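Transcriptional regulator, IclR family (Alicyclobacillus acidocaldarius subsp. acidocaldarius, PDB 5TJJ) probably binds DNA as a transcription factor of the IclR family, pairing an N-terminal winged helix-turn-helix domain with a C-terminal GAF-like domain. Local coordinates at residues Arg16-Leu21 with Arg50-Glu55; Thr32-Arg37 with Arg65-Gly70; Leu220-Leu225 with Glu245-Val250. All coordinates share one frame; numbering follows the deposited sequence.

Contact 1: residues Arg16-Leu21 with Arg50-Glu55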
loop_
_atom_site.group_PDB
_atom_site.type_symbol
_atom_site.label_atom_id
_atom_site.label_comp_id
_atom_site.label_asym_id
_atom_site.label_seq_id
_atom_site.Cartn_x
_atom_site.Cartn_y
_atom_site.Cartn_z
ATOM N N ARG A 16 -12.287 -4.000 -9.530
ATOM C CA ARG A 16 -12.671 -2.777 -10.253
ATOM C C ARG A 16 -13.384 -1.775 -9.321
ATOM O O ARG A 16 -13.178 -0.570 -9.411
ATOM C CB ARG A 16 -13.572 -3.084 -11.468
ATOM C CG ARG A 16 -12.887 -3.729 -12.664
ATOM C CD ARG A 16 -13.914 -4.020 -13.763
ATOM N NE ARG A 16 -14.275 -2.804 -14.507
ATOM C CZ ARG A 16 -15.424 -2.570 -15.160
ATOM N NH1 ARG A 16 -16.391 -3.467 -15.180
ATOM N NH2 ARG A 16 -15.610 -1.418 -15.796
ATOM N N VAL A 17 -14.237 -2.289 -8.437
ATOM C CA VAL A 17 -14.935 -1.469 -7.462
ATOM C C VAL A 17 -13.923 -0.751 -6.575
ATOM O O VAL A 17 -14.028 0.460 -6.377
ATOM C CB VAL A 17 -15.921 -2.327 -6.646
ATOM C CG1 VAL A 17 -16.362 -1.637 -5.353
ATOM C CG2 VAL A 17 -17.130 -2.652 -7.509
ATOM N N LEU A 18 -12.928 -1.486 -6.079
ATOM C CA LEU A 18 -11.961 -0.896 -5.174
ATOM C C LEU A 18 -11.048 0.089 -5.872
ATOM O O LEU A 18 -10.694 1.129 -5.301
ATOM C CB LEU A 18 -11.151 -1.967 -4.471
ATOM C CG LEU A 18 -11.971 -2.885 -3.562
ATOM C CD1 LEU A 18 -11.115 -4.058 -3.107
ATOM C CD2 LEU A 18 -12.501 -2.119 -2.359
ATOM N N LYS A 19 -10.681 -0.219 -7.104
ATOM C CA LYS A 19 -9.902 0.729 -7.905
ATOM C C LYS A 19 -10.655 2.019 -8.156
ATOM O O LYS A 19 -10.053 3.066 -8.135
ATOM C CB LYS A 19 -9.435 0.116 -9.221
ATOM C CG LYS A 19 -8.364 -0.925 -8.981
ATOM C CD LYS A 19 -7.988 -1.749 -10.205
ATOM C CE LYS A 19 -7.173 -2.946 -9.736
ATOM N NZ LYS A 19 -6.498 -3.670 -10.841
ATOM N N LEU A 20 -11.965 1.941 -8.356
ATOM C CA LEU A 20 -12.794 3.129 -8.569
ATOM C C LEU A 20 -12.906 3.983 -7.315
ATOM O O LEU A 20 -12.755 5.206 -7.383
ATOM C CB LEU A 20 -14.199 2.741 -9.035
ATOM C CG LEU A 20 -15.126 3.925 -9.298
ATOM C CD1 LEU A 20 -14.692 4.687 -10.542
ATOM C CD2 LEU A 20 -16.562 3.457 -9.457
ATOM N N LEU A 21 -13.167 3.344 -6.180
ATOM C CA LEU A 21 -13.289 4.072 -4.909
ATOM C C LEU A 21 -12.003 4.730 -4.406
ATOM O O LEU A 21 -12.041 5.499 -3.459
ATOM C CB LEU A 21 -13.887 3.165 -3.830
ATOM C CG LEU A 21 -15.342 2.735 -4.127
ATOM C CD1 LEU A 21 -15.821 1.784 -3.051
ATOM C CD2 LEU A 21 -16.282 3.938 -4.244
ATOM N N ARG A 50 -21.658 -5.318 -0.657
ATOM C CA ARG A 50 -22.033 -5.773 0.674
ATOM C C ARG A 50 -21.093 -6.908 1.172
ATOM O O ARG A 50 -20.816 -7.008 2.359
ATOM C CB ARG A 50 -23.519 -6.184 0.720
ATOM C CG ARG A 50 -24.487 -5.005 0.914
ATOM C CD ARG A 50 -25.954 -5.444 0.761
ATOM N NE ARG A 50 -26.963 -4.704 1.560
ATOM C CZ ARG A 50 -27.713 -5.196 2.566
ATOM N NH1 ARG A 50 -27.586 -6.461 2.978
ATOM N NH2 ARG A 50 -28.600 -4.408 3.181
ATOM N N THR A 51 -20.594 -7.741 0.262
ATOM C CA THR A 51 -19.646 -8.799 0.624
ATOM C C THR A 51 -18.322 -8.177 1.069
ATOM O O THR A 51 -17.781 -8.564 2.113
ATOM C CB THR A 51 -19.432 -9.774 -0.546
ATOM O OG1 THR A 51 -20.703 -10.262 -0.959
ATOM C CG2 THR A 51 -18.576 -10.948 -0.152
ATOM N N LEU A 52 -17.843 -7.192 0.309
ATOM C CA LEU A 52 -16.647 -6.422 0.677
ATOM C C LEU A 52 -16.804 -5.687 2.011
ATOM O O LEU A 52 -15.881 -5.657 2.819
ATOM C CB LEU A 52 -16.267 -5.413 -0.435
ATOM C CG LEU A 52 -15.837 -5.958 -1.808
ATOM C CD1 LEU A 52 -15.645 -4.844 -2.819
ATOM C CD2 LEU A 52 -14.575 -6.781 -1.738
ATOM N N GLU A 53 -17.975 -5.103 2.232
ATOM C CA GLU A 53 -18.292 -4.412 3.483
ATOM C C GLU A 53 -18.241 -5.336 4.699
ATOM O O GLU A 53 -17.816 -4.931 5.778
ATOM C CB GLU A 53 -19.680 -3.760 3.401
ATOM C CG GLU A 53 -19.868 -2.612 4.382
ATOM C CD GLU A 53 -21.319 -2.393 4.808
ATOM O OE1 GLU A 53 -21.555 -2.368 6.038
ATOM O OE2 GLU A 53 -22.215 -2.228 3.928
ATOM N N ARG A 54 -18.653 -6.583 4.506
ATOM C CA ARG A 54 -18.693 -7.565 5.579
ATOM C C ARG A 54 -17.253 -7.883 6.046
ATOM O O ARG A 54 -17.004 -8.055 7.237
ATOM C CB ARG A 54 -19.496 -8.805 5.121
ATOM C CG ARG A 54 -19.972 -9.737 6.212
ATOM C CD ARG A 54 -19.013 -10.919 6.400
ATOM N NE ARG A 54 -19.396 -11.872 7.465
ATOM C CZ ARG A 54 -19.242 -11.679 8.779
ATOM N NH1 ARG A 54 -18.729 -10.533 9.248
ATOM N NH2 ARG A 54 -19.619 -12.639 9.638
ATOM N N GLU A 55 -16.308 -7.890 5.112
ATOM C CA GLU A 55 -14.899 -8.135 5.413
ATOM C C GLU A 55 -14.124 -6.851 5.745
ATOM O O GLU A 55 -12.918 -6.931 5.968
ATOM C CB GLU A 55 -14.218 -8.860 4.234
ATOM C CG GLU A 55 -14.927 -10.123 3.705
ATOM C CD GLU A 55 -14.607 -11.423 4.471
ATOM O OE1 GLU A 55 -13.899 -11.388 5.526
ATOM O OE2 GLU A 55 -15.071 -12.507 3.997
#

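Contact 2: residues Thr32-Arg37 with Arg65-Gly70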
loop_
_atom_site.group_PDB
_atom_site.type_symbol
_atom_site.label_atom_id
_atom_site.label_comp_id
_atom_site.label_asym_id
_atom_site.label_seq_id
_atom_site.Cartn_x
_atom_site.Cartn_y
_atom_site.Cartn_z
ATOM N N THR A 32 -25.709 3.707 -7.341
ATOM C CA THR A 32 -26.018 4.093 -8.722
ATOM C C THR A 32 -24.772 4.596 -9.449
ATOM O O THR A 32 -24.431 4.103 -10.523
ATOM C CB THR A 32 -27.121 5.174 -8.779
ATOM O OG1 THR A 32 -28.317 4.641 -8.219
ATOM C CG2 THR A 32 -27.412 5.637 -10.219
ATOM N N GLU A 33 -24.093 5.567 -8.856
ATOM C CA GLU A 33 -22.890 6.135 -9.453
ATOM C C GLU A 33 -21.850 5.033 -9.767
ATOM O O GLU A 33 -21.279 4.993 -10.864
ATOM C CB GLU A 33 -22.303 7.190 -8.518
ATOM C CG GLU A 33 -23.195 8.426 -8.308
ATOM C CD GLU A 33 -22.684 9.367 -7.221
ATOM O OE1 GLU A 33 -22.012 8.896 -6.263
ATOM O OE2 GLU A 33 -22.959 10.590 -7.331
ATOM N N ILE A 34 -21.641 4.117 -8.818
ATOM C CA ILE A 34 -20.722 2.989 -9.029
ATOM C C ILE A 34 -21.139 2.107 -10.217
ATOM O O ILE A 34 -20.326 1.837 -11.125
ATOM C CB ILE A 34 -20.560 2.116 -7.771
ATOM C CG1 ILE A 34 -19.840 2.915 -6.684
ATOM C CG2 ILE A 34 -19.742 0.858 -8.090
ATOM C CD1 ILE A 34 -19.888 2.297 -5.303
ATOM N N ALA A 35 -22.381 1.635 -10.184
ATOM C CA ALA A 35 -22.891 0.747 -11.230
ATOM C C ALA A 35 -22.890 1.405 -12.620
ATOM O O ALA A 35 -22.489 0.786 -13.605
ATOM C CB ALA A 35 -24.275 0.258 -10.864
ATOM N N GLU A 36 -23.296 2.663 -12.691
ATOM C CA GLU A 36 -23.256 3.381 -13.951
ATOM C C GLU A 36 -21.819 3.588 -14.447
ATOM O O GLU A 36 -21.556 3.372 -15.626
ATOM C CB GLU A 36 -24.062 4.696 -13.892
ATOM C CG GLU A 36 -25.575 4.474 -14.074
ATOM C CD GLU A 36 -26.431 5.686 -13.707
ATOM O OE1 GLU A 36 -25.965 6.580 -12.958
ATOM O OE2 GLU A 36 -27.595 5.746 -14.160
ATOM N N ARG A 37 -20.892 3.952 -13.562
ATOM C CA ARG A 37 -19.508 4.215 -13.966
ATOM C C ARG A 37 -18.782 2.956 -14.450
ATOM O O ARG A 37 -17.976 3.021 -15.378
ATOM C CB ARG A 37 -18.718 4.858 -12.818
ATOM C CG ARG A 37 -17.308 5.306 -13.182
ATOM C CD ARG A 37 -17.312 6.316 -14.327
ATOM N NE ARG A 37 -16.084 7.103 -14.310
ATOM C CZ ARG A 37 -14.964 6.814 -14.972
ATOM N NH1 ARG A 37 -14.898 5.766 -15.789
ATOM N NH2 ARG A 37 -13.907 7.619 -14.835
ATOM N N ARG A 65 -25.640 7.300 2.075
ATOM C CA ARG A 65 -25.803 6.084 1.254
ATOM C C ARG A 65 -24.630 5.861 0.306
ATOM O O ARG A 65 -24.797 5.305 -0.787
ATOM C CB ARG A 65 -27.132 6.093 0.474
ATOM C CG ARG A 65 -28.373 6.578 1.249
ATOM C CD ARG A 65 -29.116 5.487 2.029
ATOM N NE ARG A 65 -29.493 4.336 1.196
ATOM C CZ ARG A 65 -30.434 4.335 0.243
ATOM N NH1 ARG A 65 -31.122 5.437 -0.044
ATOM N NH2 ARG A 65 -30.679 3.219 -0.441
ATOM N N ARG A 66 -23.444 6.267 0.754
ATOM C CA ARG A 66 -22.224 6.234 -0.056
ATOM C C ARG A 66 -21.227 5.233 0.491
ATOM O O ARG A 66 -21.096 5.067 1.708
ATOM C CB ARG A 66 -21.572 7.603 -0.114
ATOM C CG ARG A 66 -22.327 8.563 -0.999
ATOM C CD ARG A 66 -21.973 10.022 -0.761
ATOM N NE ARG A 66 -22.847 10.881 -1.563
ATOM C CZ ARG A 66 -22.699 11.141 -2.863
ATOM N NH1 ARG A 66 -21.679 10.634 -3.555
ATOM N NH2 ARG A 66 -23.575 11.917 -3.478
ATOM N N TYR A 67 -20.530 4.578 -0.445
ATOM C CA TYR A 67 -19.518 3.581 -0.161
ATOM C C TYR A 67 -18.134 4.195 -0.351
ATOM O O TYR A 67 -17.942 5.123 -1.153
ATOM C CB TYR A 67 -19.664 2.368 -1.104
ATOM C CG TYR A 67 -20.972 1.598 -0.969
ATOM C CD1 TYR A 67 -21.084 0.513 -0.096
ATOM C CD2 TYR A 67 -22.098 1.951 -1.713
ATOM C CE1 TYR A 67 -22.281 -0.202 0.021
ATOM C CE2 TYR A 67 -23.295 1.254 -1.586
ATOM C CZ TYR A 67 -23.385 0.172 -0.723
ATOM O OH TYR A 67 -24.584 -0.516 -0.595
ATOM N N SER A 68 -17.163 3.643 0.365
ATOM C CA SER A 68 -15.804 4.129 0.317
ATOM C C SER A 68 -14.863 3.015 0.664
ATOM O O SER A 68 -15.294 1.976 1.193
ATOM C CB SER A 68 -15.620 5.263 1.316
ATOM O OG SER A 68 -16.089 4.856 2.588
ATOM N N LEU A 69 -13.585 3.236 0.352
ATOM C CA LEU A 69 -12.541 2.286 0.743
ATOM C C LEU A 69 -12.566 2.010 2.240
ATOM O O LEU A 69 -12.515 2.932 3.037
ATOM C CB LEU A 69 -11.161 2.788 0.346
ATOM C CG LEU A 69 -10.878 2.834 -1.162
ATOM C CD1 LEU A 69 -9.431 3.206 -1.427
ATOM C CD2 LEU A 69 -11.198 1.507 -1.841
ATOM N N GLY A 70 -12.643 0.731 2.606
ATOM C CA GLY A 70 -12.689 0.321 4.007
ATOM C C GLY A 70 -11.313 0.238 4.667
ATOM O O GLY A 70 -10.297 0.186 3.970
#

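Contact 3: residues Leu220-Leu225 with Glu245-Val250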
loop_
_atom_site.group_PDB
_atom_site.type_symbol
_atom_site.label_atom_id
_atom_site.label_comp_id
_atom_site.label_asym_id
_atom_site.label_seq_id
_atom_site.Cartn_x
_atom_site.Cartn_y
_atom_site.Cartn_z
ATOM N N LEU A 220 9.763 8.449 -12.356
ATOM C CA LEU A 220 10.496 7.260 -12.694
ATOM C C LEU A 220 10.401 7.037 -14.179
ATOM O O LEU A 220 9.351 7.313 -14.783
ATOM C CB LEU A 220 9.892 6.064 -11.963
ATOM C CG LEU A 220 10.163 5.917 -10.465
ATOM C CD1 LEU A 220 9.428 4.671 -9.942
ATOM C CD2 LEU A 220 11.664 5.849 -10.190
ATOM N N VAL A 221 11.475 6.516 -14.764
ATOM C CA VAL A 221 11.482 6.124 -16.172
ATOM C C VAL A 221 12.047 4.723 -16.280
ATOM O O VAL A 221 12.949 4.386 -15.545
ATOM C CB VAL A 221 12.281 7.114 -17.006
ATOM C CG1 VAL A 221 12.560 6.585 -18.417
ATOM C CG2 VAL A 221 11.539 8.459 -17.080
ATOM N N LEU A 222 11.458 3.908 -17.150
ATOM C CA LEU A 222 11.966 2.597 -17.464
ATOM C C LEU A 222 12.623 2.710 -18.808
ATOM O O LEU A 222 12.019 3.212 -19.738
ATOM C CB LEU A 222 10.859 1.533 -17.572
ATOM C CG LEU A 222 9.824 1.406 -16.481
ATOM C CD1 LEU A 222 8.978 0.184 -16.752
ATOM C CD2 LEU A 222 10.492 1.259 -15.132
ATOM N N SER A 223 13.832 2.167 -18.917
ATOM C CA SER A 223 14.629 2.283 -20.130
ATOM C C SER A 223 15.348 0.983 -20.494
ATOM O O SER A 223 15.652 0.182 -19.633
ATOM C CB SER A 223 15.629 3.390 -19.930
ATOM O OG SER A 223 16.333 3.603 -21.125
ATOM N N CYS A 224 15.608 0.792 -21.782
ATOM C CA CYS A 224 16.330 -0.385 -22.308
ATOM C C CYS A 224 17.556 0.105 -23.055
ATOM O O CYS A 224 17.452 0.995 -23.909
ATOM C CB CYS A 224 15.466 -1.164 -23.302
ATOM S SG CYS A 224 14.540 -2.486 -22.541
ATOM N N LEU A 225 18.702 -0.487 -22.762
ATOM C CA LEU A 225 19.935 -0.197 -23.492
ATOM C C LEU A 225 20.283 -1.362 -24.400
ATOM O O LEU A 225 20.149 -2.516 -24.007
ATOM C CB LEU A 225 21.100 0.099 -22.535
ATOM C CG LEU A 225 20.838 1.210 -21.502
ATOM C CD1 LEU A 225 22.077 1.443 -20.649
ATOM C CD2 LEU A 225 20.400 2.508 -22.162
ATOM N N GLU A 245 3.968 -1.909 -21.484
ATOM C CA GLU A 245 3.219 -2.841 -20.639
ATOM C C GLU A 245 3.706 -2.776 -19.183
ATOM O O GLU A 245 2.892 -2.709 -18.258
ATOM C CB GLU A 245 3.280 -4.269 -21.173
ATOM C CG GLU A 245 2.450 -4.450 -22.436
ATOM C CD GLU A 245 2.681 -5.786 -23.150
ATOM O OE1 GLU A 245 3.009 -6.785 -22.464
ATOM O OE2 GLU A 245 2.521 -5.838 -24.404
ATOM N N SER A 246 5.027 -2.735 -18.999
ATOM C CA SER A 246 5.605 -2.611 -17.685
ATOM C C SER A 246 5.352 -1.257 -17.056
ATOM O O SER A 246 5.087 -1.191 -15.879
ATOM C CB SER A 246 7.102 -2.902 -17.707
ATOM O OG SER A 246 7.295 -4.279 -17.930
ATOM N N ALA A 247 5.440 -0.182 -17.825
ATOM C CA ALA A 247 5.302 1.163 -17.248
ATOM C C ALA A 247 3.845 1.451 -16.813
ATOM O O ALA A 247 3.607 2.104 -15.802
ATOM C CB ALA A 247 5.812 2.218 -18.214
ATOM N N ALA A 248 2.894 0.914 -17.565
ATOM C CA ALA A 248 1.495 0.953 -17.193
ATOM C C ALA A 248 1.283 0.309 -15.833
ATOM O O ALA A 248 0.579 0.873 -14.997
ATOM C CB ALA A 248 0.637 0.263 -18.253
ATOM N N LYS A 249 1.884 -0.859 -15.606
ATOM C CA LYS A 249 1.747 -1.549 -14.298
ATOM C C LYS A 249 2.359 -0.777 -13.132
ATOM O O LYS A 249 1.693 -0.512 -12.147
ATOM C CB LYS A 249 2.339 -2.951 -14.356
ATOM C CG LYS A 249 1.558 -3.899 -15.249
ATOM C CD LYS A 249 2.303 -5.210 -15.414
ATOM C CE LYS A 249 1.566 -6.123 -16.379
ATOM N NZ LYS A 249 1.862 -7.566 -16.131
ATOM N N VAL A 250 3.611 -0.378 -13.290
ATOM C CA VAL A 250 4.329 0.416 -12.297
ATOM C C VAL A 250 3.665 1.779 -12.041
ATOM O O VAL A 250 3.662 2.232 -10.905
ATOM C CB VAL A 250 5.818 0.614 -12.676
ATOM C CG1 VAL A 250 6.594 1.333 -11.566
ATOM C CG2 VAL A 250 6.494 -0.730 -12.926
#

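Contact 1: residues Arg16-Leu21 with Arg50-Glu55
Val-17 and Leu-18, neighbours on helix 9-21, both reach Leu-52 of helix 42-54, and a single methyl group receives them: CD1 of Leu-52 lies 4.1 Å from CG1 of Val-17 and 4.2 Å from CD2 of Leu-18. The case illustrates how little two helices need to share directly when both belong to one compact core. Their backbones stay well separated, with 9.3 Å between CA of Leu-18 and CA of Leu-52, so the gap is bridged by branched side chains alone, which meet obliquely and at van der Waals distance. Val-17 turns CG1 anti to its own backbone nitrogen (chi1 163°), and this brings that methyl beside the leucine. Leu-18 leaves its helix at a slant, and it is the end of its chain that closes on Leu-52.

All three residues are buried, and the packing continues past them. Val-58 of strand 58-61 touches both Leu-18 and Leu-52, Leu-38 of helix 31-38 lies against Val-17, and Val-11 of the second subunit packs on Leu-52. By contrast, Arg-16, Lys-19, Arg-50 and Glu-55, which point elsewhere, are exposed or partly so. Two reciprocal salt bridges run between subunits here, one from Lys-19 NZ to Glu-55 of the second subunit and one from Glu-55 OE1 to Lys-19 of that subunit. The second subunit thus meets both the apolar side, through Val-11, and the charged one, through the paired bridges. Helix 42-54 follows helix 31-38 in the chain and has helix 9-21 packed behind it, which is consistent with the recognition helix of the winged helix-turn-helix domain of IclR regulators.

Contact 2: residues Thr32-Arg37 with Arg65-Gly70
Helix 31-38 lies beside strand 66-69 at a distance only side chains can span, with 9.0 Å between CA of Ile-34 and CA of Tyr-67 and 9.4 Å between CA of Glu-33 and CA of Arg-66. Two consecutive residues on each segment fill that distance, one pair polar and one apolar. Glu-33 and Arg-66 form a salt bridge in which OE1 of Glu-33 stands 3.2 Å from NH1 of Arg-66. The carboxylate and guanidinium planes are turned 62° apart, which rules out the flat, two-pronged pairing of such groups, and OE2 of Glu-33 stays 4.0 Å from the same NH1. Arg-66 gets there by an extended chain from CG to NE, its end swinging closer to the helix than its CB does. Each group also has a backbone partner: OE1 of Glu-33 accepts from the amide of Thr-30, and NH1 of Arg-66 donates to the carbonyl oxygen of Gln-28. A glutamine in place of Glu-33 would probably leave the Arg-66 guanidinium without its counter-charge.

Deeper in, CD1 of Ile-34 rests 4.2 Å from CB of Tyr-67, at the root of the aromatic side chain. Leu-21 and Leu-49 also touch Ile-34, and Leu-46 of helix 42-54 packs on Tyr-67. The chemistry therefore divides by depth: the apolar pair belongs to the core between helices and wing, whereas the partly exposed, single-pronged ion pair, each end also hydrogen-bonded to the backbone around strand 29-30, joins helix 31-38 to strand 66-69 through that edge strand.

Contact 3: residues Leu220-Leu225 with Glu245-Val250
Leu-222 sets CG anti to its own carbonyl carbon (chi1 -49°) and then runs on extended (chi2 -173°), and this sends CD1 from strand 218-227 straight at helix 233-253. There the methyl meets the helix between two small residues, 3.7 Å from CB of Ser-246 and 4.0 Å from CB of Ala-247. It comes as near to the main chain itself, with N of Ala-247 also 3.7 Å away. The general lesson is that small side chains on a helix let a sheet approach its backbone: CA of Leu-222 and CA of Ala-247 are 6.8 Å apart.

Leu-222 makes the largest share of the contact on the strand side, and its neighbours complete it more loosely. Leu-220 and Val-250 also direct their CB atoms across the gap, although CD1 of Leu-220 and CG1 of Val-250 stay 4.7 Å apart. Val-221 points to the other face of the sheet, where it packs on Phe-146, Cys-149 and Phe-150 of helix 144-151. On the helical side, Leu-94 of helix 86-101 touches Leu-222, and Val-209 and Val-211 of the adjoining strand 204-212 lie against Ala-247 and Val-250.

Ser-246 shows how a polar residue fits into such a layer. Its CB serves the leucine, while OG, anti to the carbonyl carbon (chi1 -71°), hydrogen-bonds to OE2 of Glu-93 on helix 86-101. The leucine thus meets only carbon from this buried serine, and its hydroxyl links two helices. Across the contact itself the attraction is van der Waals, consistent with a hydrophobic layer between sheet and helices in a GAF-like domain.

From the N terminus, helix 9-21 opens contact 1, and the chain then passes through helix 31-38, which opens contact 2, before helix 42-54 closes the first loop with residues 50-55. Strand 66-69 closes the second. The two loops therefore cross rather than nest, and their centres lie only 9 Å apart; Leu-18 and Leu-21 pack on Leu-69, and Leu-20 on Arg-37, so helices and wing form one unit, probably the DNA-binding one. Contact 3 follows in series, a short closure of 220-225 by 245-250 near the C-terminal end. Its centre is about 29 Å from that of contact 1, without touching, and it joins sheet to helix in the C-terminal domain.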